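Local structure of PA1221 (Pseudomonas aeruginosa, 4DG8) at residues A200-P212 with L245-L259. The protein is an AMP-binding enzyme of the ANL superfamily, carrying a phosphopantetheine attachment domain, and binds adenosine monophosphate. Residues are numbered along the deposited sequence; the frame is centred on the assembly and turned at random.
Sequences AFAPQMRFLVNSP and LRQLIGERGADSAWL. With BU3 ((R,R)-2,3-butanediol), chain D.
Two parallel edge strands, 206-209 and 256-259, belong to separate sheets of the AMP-binding domain and meet at a single bridge between Phe-207 and Ser-256. Arg-206 O accepts from both Asp-255 N and Ser-256 N, while Leu-208 N runs 2.9 Å to Ser-256 O in a nearly straight bond (171°). Beyond the bridge the strands part, and water 2 links Leu-208 O to Trp-258 N. Ser-256 sets its CB over the centre of the Phe-207 ring, 3.6 Å from the centroid, a CH-pi contact. With CG between its own backbone N and carbonyl carbon (chi1 60°), Asp-255 brings OD1 to 2.8 Å from Arg-206 N; Ser-256 OG donates to OD1 from the other face of the carboxylate. In Arg-206 the bend at chi3 (66°) turns the guanidinium onto the 252-253 backbone: NH2 meets Arg-252 O edge-on at 2.7 Å, and NH1 pairs with Glu-44. Gly-253 suits its positive phi. Branched Leu-208 fits between strand and helix, CD1 lying 3.6 Å from Leu-248 CD1 and CB against Ala-257. Farther along, O6 of a butanediol, probably from the crystallisation liquor, accepts from Trp-258 NE1 and donates to Ser-211 OG, with Glu-221 also bonded to that serine. The guanidinium thus meets two carbonyls of the turn that follows the helix, Arg-252 O firmly and Gly-253 O only weakly, through NE; the buried Asp-255 carboxylate, gripped by neutral donors and a water, probably remains ionised.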
loop_
_atom_site.group_PDB
_atom_site.type_symbol
_atom_site.label_atom_id
_atom_site.label_comp_id
_atom_site.label_asym_id
_atom_site.label_seq_id
_atom_site.Cartn_x
_atom_site.Cartn_y
_atom_site.Cartn_z
ATOM N N ALA A 200 -6.047 4.346 -18.419
ATOM C CA ALA A 200 -6.434 4.136 -19.824
ATOM C C ALA A 200 -5.361 4.401 -20.888
ATOM O O ALA A 200 -5.690 4.488 -22.075
ATOM C CB ALA A 200 -7.711 4.923 -20.146
ATOM N N PHE A 201 -4.115 4.627 -20.475
ATOM C CA PHE A 201 -3.078 5.081 -21.413
ATOM C C PHE A 201 -2.070 4.032 -21.934
ATOM O O PHE A 201 -1.177 4.348 -22.720
ATOM C CB PHE A 201 -2.378 6.325 -20.841
ATOM C CG PHE A 201 -3.332 7.288 -20.172
ATOM C CD1 PHE A 201 -4.216 8.052 -20.925
ATOM C CD2 PHE A 201 -3.348 7.422 -18.786
ATOM C CE1 PHE A 201 -5.099 8.934 -20.312
ATOM C CE2 PHE A 201 -4.224 8.309 -18.162
ATOM C CZ PHE A 201 -5.098 9.065 -18.922
ATOM N N ALA A 202 -2.197 2.793 -21.478
ATOM C CA ALA A 202 -1.265 1.745 -21.884
ATOM C C ALA A 202 -2.021 0.465 -22.249
ATOM O O ALA A 202 -2.321 -0.350 -21.377
ATOM C CB ALA A 202 -0.215 1.486 -20.775
ATOM N N PRO A 203 -2.369 0.300 -23.539
ATOM C CA PRO A 203 -3.177 -0.855 -23.953
ATOM C C PRO A 203 -2.627 -2.185 -23.421
ATOM O O PRO A 203 -3.410 -3.076 -23.076
ATOM C CB PRO A 203 -3.095 -0.807 -25.488
ATOM C CG PRO A 203 -2.934 0.647 -25.808
ATOM C CD PRO A 203 -2.060 1.197 -24.669
ATOM N N GLN A 204 -1.303 -2.310 -23.343
ATOM C CA GLN A 204 -0.676 -3.572 -22.927
ATOM C C GLN A 204 -0.600 -3.746 -21.417
ATOM O O GLN A 204 -0.269 -4.839 -20.929
ATOM C CB GLN A 204 0.734 -3.737 -23.518
ATOM C CG GLN A 204 0.781 -3.949 -25.022
ATOM C CD GLN A 204 2.008 -4.740 -25.437
ATOM O OE1 GLN A 204 3.111 -4.191 -25.563
ATOM N NE2 GLN A 204 1.827 -6.049 -25.631
ATOM N N MET A 205 -0.870 -2.670 -20.685
ATOM C CA MET A 205 -0.956 -2.736 -19.231
ATOM C C MET A 205 0.225 -3.498 -18.639
ATOM O O MET A 205 0.030 -4.449 -17.872
ATOM C CB MET A 205 -2.286 -3.358 -18.785
ATOM C CG MET A 205 -3.508 -2.504 -19.164
ATOM S SD MET A 205 -3.416 -0.916 -18.333
ATOM C CE MET A 205 -4.278 -1.281 -16.795
ATOM N N ARG A 206 1.454 -3.091 -18.972
ATOM C CA ARG A 206 2.583 -3.825 -18.425
ATOM C C ARG A 206 3.104 -3.072 -17.211
ATOM O O ARG A 206 3.906 -2.138 -17.313
ATOM C CB ARG A 206 3.667 -3.994 -19.490
ATOM C CG ARG A 206 3.202 -4.814 -20.708
ATOM C CD ARG A 206 4.276 -4.916 -21.783
ATOM N NE ARG A 206 5.438 -5.682 -21.332
ATOM C CZ ARG A 206 5.561 -7.004 -21.421
ATOM N NH1 ARG A 206 4.582 -7.748 -21.920
ATOM N NH2 ARG A 206 6.663 -7.594 -20.987
ATOM N N PHE A 207 2.707 -3.572 -16.044
ATOM C CA PHE A 207 2.935 -2.869 -14.792
ATOM C C PHE A 207 4.233 -3.292 -14.158
ATOM O O PHE A 207 4.509 -4.480 -14.035
ATOM C CB PHE A 207 1.794 -3.115 -13.798
ATOM C CG PHE A 207 0.754 -2.066 -13.826
ATOM C CD1 PHE A 207 -0.325 -2.165 -14.696
ATOM C CD2 PHE A 207 0.864 -0.949 -13.017
ATOM C CE1 PHE A 207 -1.280 -1.175 -14.739
ATOM C CE2 PHE A 207 -0.101 0.046 -13.054
ATOM C CZ PHE A 207 -1.166 -0.068 -13.905
ATOM N N LEU A 208 5.032 -2.304 -13.773
ATOM C CA LEU A 208 6.158 -2.542 -12.914
ATOM C C LEU A 208 5.608 -3.060 -11.587
ATOM O O LEU A 208 4.749 -2.429 -10.978
ATOM C CB LEU A 208 6.909 -1.234 -12.687
ATOM C CG LEU A 208 8.004 -1.320 -11.626
ATOM C CD1 LEU A 208 9.076 -2.278 -12.089
ATOM C CD2 LEU A 208 8.600 0.049 -11.347
ATOM N N VAL A 209 6.078 -4.224 -11.168
ATOM C CA VAL A 209 5.757 -4.744 -9.851
ATOM C C VAL A 209 6.984 -4.592 -8.972
ATOM O O VAL A 209 7.989 -5.281 -9.147
ATOM C CB VAL A 209 5.321 -6.216 -9.899
ATOM C CG1 VAL A 209 5.189 -6.800 -8.458
ATOM C CG2 VAL A 209 4.035 -6.355 -10.682
ATOM N N ASN A 210 6.870 -3.656 -8.039
ATOM C CA ASN A 210 7.963 -3.166 -7.221
ATOM C C ASN A 210 7.620 -3.061 -5.708
ATOM O O ASN A 210 8.403 -3.454 -4.845
ATOM C CB ASN A 210 8.527 -1.866 -7.815
ATOM C CG ASN A 210 9.621 -1.267 -6.957
ATOM O OD1 ASN A 210 10.684 -1.864 -6.777
ATOM N ND2 ASN A 210 9.358 -0.085 -6.411
ATOM N N SER A 211 6.516 -2.384 -5.405
ATOM C CA SER A 211 6.010 -2.235 -4.037
ATOM C C SER A 211 5.789 -3.567 -3.329
ATOM O O SER A 211 5.084 -4.420 -3.836
ATOM C CB SER A 211 4.696 -1.444 -4.046
ATOM O OG SER A 211 4.842 -0.229 -4.750
ATOM N N PRO A 212 6.397 -3.753 -2.143
ATOM C CA PRO A 212 6.186 -5.028 -1.437
ATOM C C PRO A 212 4.728 -5.209 -1.046
ATOM O O PRO A 212 3.992 -4.213 -0.953
ATOM C CB PRO A 212 7.074 -4.892 -0.193
ATOM C CG PRO A 212 8.159 -3.943 -0.623
ATOM C CD PRO A 212 7.456 -2.945 -1.515
ATOM N N LEU A 245 15.304 0.783 -13.155
ATOM C CA LEU A 245 14.078 1.183 -13.855
ATOM C C LEU A 245 14.288 1.171 -15.370
ATOM O O LEU A 245 13.459 0.636 -16.127
ATOM C CB LEU A 245 13.599 2.576 -13.411
ATOM C CG LEU A 245 12.289 3.016 -14.078
ATOM C CD1 LEU A 245 11.202 1.940 -13.903
ATOM C CD2 LEU A 245 11.797 4.410 -13.575
ATOM N N ARG A 246 15.394 1.776 -15.801
ATOM C CA ARG A 246 15.759 1.800 -17.215
ATOM C C ARG A 246 15.811 0.387 -17.802
ATOM O O ARG A 246 15.387 0.161 -18.935
ATOM C CB ARG A 246 17.109 2.488 -17.416
ATOM C CG ARG A 246 17.051 4.008 -17.567
ATOM C CD ARG A 246 18.480 4.551 -17.764
ATOM N NE ARG A 246 18.546 6.011 -17.758
ATOM C CZ ARG A 246 18.447 6.776 -18.841
ATOM N NH1 ARG A 246 18.267 6.225 -20.031
ATOM N NH2 ARG A 246 18.518 8.099 -18.738
ATOM N N GLN A 247 16.324 -0.566 -17.026
ATOM C CA GLN A 247 16.414 -1.953 -17.485
ATOM C C GLN A 247 15.039 -2.574 -17.593
ATOM O O GLN A 247 14.721 -3.270 -18.560
ATOM C CB GLN A 247 17.200 -2.788 -16.495
ATOM C CG GLN A 247 18.548 -3.217 -16.992
ATOM C CD GLN A 247 19.228 -4.136 -16.006
ATOM O OE1 GLN A 247 19.507 -3.743 -14.870
ATOM N NE2 GLN A 247 19.457 -5.379 -16.413
ATOM N N LEU A 248 14.233 -2.328 -16.574
ATOM C CA LEU A 248 12.907 -2.921 -16.500
ATOM C C LEU A 248 12.004 -2.414 -17.627
ATOM O O LEU A 248 11.186 -3.164 -18.149
ATOM C CB LEU A 248 12.289 -2.677 -15.120
ATOM C CG LEU A 248 12.958 -3.492 -13.998
ATOM C CD1 LEU A 248 12.528 -3.047 -12.598
ATOM C CD2 LEU A 248 12.728 -4.993 -14.225
ATOM N N ILE A 249 12.154 -1.143 -17.998
ATOM C CA ILE A 249 11.429 -0.610 -19.147
ATOM C C ILE A 249 12.023 -1.129 -20.464
ATOM O O ILE A 249 11.322 -1.683 -21.301
ATOM C CB ILE A 249 11.442 0.931 -19.151
ATOM C CG1 ILE A 249 10.671 1.469 -17.942
ATOM C CG2 ILE A 249 10.906 1.465 -20.482
ATOM C CD1 ILE A 249 10.879 2.956 -17.680
ATOM N N GLY A 250 13.331 -0.975 -20.623
ATOM C CA GLY A 250 13.988 -1.290 -21.880
ATOM C C GLY A 250 14.107 -2.776 -22.179
ATOM O O GLY A 250 13.885 -3.202 -23.311
ATOM N N GLU A 251 14.486 -3.566 -21.179
ATOM C CA GLU A 251 14.628 -5.007 -21.387
ATOM C C GLU A 251 13.324 -5.771 -21.259
ATOM O O GLU A 251 13.113 -6.776 -21.933
ATOM C CB GLU A 251 15.678 -5.597 -20.445
ATOM C CG GLU A 251 17.059 -5.029 -20.693
ATOM C CD GLU A 251 18.073 -5.482 -19.666
ATOM O OE1 GLU A 251 17.822 -6.508 -18.990
ATOM O OE2 GLU A 251 19.120 -4.806 -19.542
ATOM N N ARG A 252 12.487 -5.352 -20.327
ATOM C CA ARG A 252 11.225 -6.057 -20.096
ATOM C C ARG A 252 9.917 -5.435 -20.581
ATOM O O ARG A 252 8.867 -6.057 -20.461
ATOM C CB ARG A 252 11.157 -6.523 -18.657
ATOM C CG ARG A 252 12.379 -7.342 -18.356
ATOM C CD ARG A 252 12.379 -7.786 -16.963
ATOM N NE ARG A 252 13.632 -8.422 -16.610
ATOM C CZ ARG A 252 13.860 -8.926 -15.404
ATOM N NH1 ARG A 252 12.908 -8.858 -14.491
ATOM N NH2 ARG A 252 15.021 -9.486 -15.117
ATOM N N GLY A 253 9.981 -4.232 -21.136
ATOM C CA GLY A 253 8.786 -3.589 -21.649
ATOM C C GLY A 253 7.744 -3.066 -20.659
ATOM O O GLY A 253 6.582 -2.886 -21.032
ATOM N N ALA A 254 8.130 -2.782 -19.421
ATOM C CA ALA A 254 7.187 -2.112 -18.528
ATOM C C ALA A 254 6.796 -0.758 -19.121
ATOM O O ALA A 254 7.664 0.015 -19.535
ATOM C CB ALA A 254 7.774 -1.938 -17.137
ATOM N N ASP A 255 5.494 -0.548 -19.285
ATOM C CA ASP A 255 4.916 0.741 -19.690
ATOM C C ASP A 255 4.082 1.505 -18.635
ATOM O O ASP A 255 3.610 2.592 -18.906
ATOM C CB ASP A 255 4.128 0.582 -20.996
ATOM C CG ASP A 255 2.979 -0.423 -20.874
ATOM O OD1 ASP A 255 2.437 -0.588 -19.754
ATOM O OD2 ASP A 255 2.614 -1.037 -21.905
ATOM N N SER A 256 3.863 0.913 -17.462
ATOM C CA SER A 256 2.988 1.498 -16.453
ATOM C C SER A 256 3.663 1.332 -15.103
ATOM O O SER A 256 4.231 0.279 -14.817
ATOM C CB SER A 256 1.623 0.774 -16.405
ATOM O OG SER A 256 0.968 0.773 -17.669
ATOM N N ALA A 257 3.624 2.360 -14.269
ATOM C CA ALA A 257 4.277 2.211 -12.978
ATOM C C ALA A 257 3.682 3.073 -11.888
ATOM O O ALA A 257 3.171 4.156 -12.143
ATOM C CB ALA A 257 5.796 2.455 -13.098
ATOM N N TRP A 258 3.752 2.557 -10.671
ATOM C CA TRP A 258 3.541 3.347 -9.475
ATOM C C TRP A 258 4.913 3.651 -8.873
ATOM O O TRP A 258 5.770 2.773 -8.775
ATOM C CB TRP A 258 2.698 2.572 -8.454
ATOM C CG TRP A 258 2.822 3.141 -7.050
ATOM C CD1 TRP A 258 3.682 2.727 -6.068
ATOM C CD2 TRP A 258 2.098 4.259 -6.506
ATOM N NE1 TRP A 258 3.518 3.502 -4.949
ATOM C CE2 TRP A 258 2.559 4.453 -5.190
ATOM C CE3 TRP A 258 1.111 5.122 -7.011
ATOM C CZ2 TRP A 258 2.044 5.460 -4.347
ATOM C CZ3 TRP A 258 0.610 6.135 -6.175
ATOM C CH2 TRP A 258 1.072 6.283 -4.861
ATOM N N LEU A 259 5.122 4.907 -8.508
ATOM C CA LEU A 259 6.310 5.322 -7.780
ATOM C C LEU A 259 5.858 6.276 -6.699
ATOM O O LEU A 259 5.288 7.345 -6.992
ATOM C CB LEU A 259 7.280 6.062 -8.693
ATOM C CG LEU A 259 7.795 5.288 -9.903
ATOM C CD1 LEU A 259 8.589 6.240 -10.780
ATOM C CD2 LEU A 259 8.651 4.098 -9.464
HETATM O O6 BU3 D . 5.112 1.995 -3.018
HETATM C C3 BU3 D . 5.019 1.842 -1.655
HETATM C C4 BU3 D . 4.246 2.985 -1.068
HETATM C C2 BU3 D . 6.392 1.782 -1.013
HETATM O O5 BU3 D . 6.976 3.058 -1.083
HETATM C C1 BU3 D . 7.218 0.762 -1.691
HETATM O O HOH W 1 0.871 -0.404 -23.658
HETATM O O HOH W 2 5.124 0.123 -10.245
HETATM O O HOH W 3 6.774 0.806 -6.907
#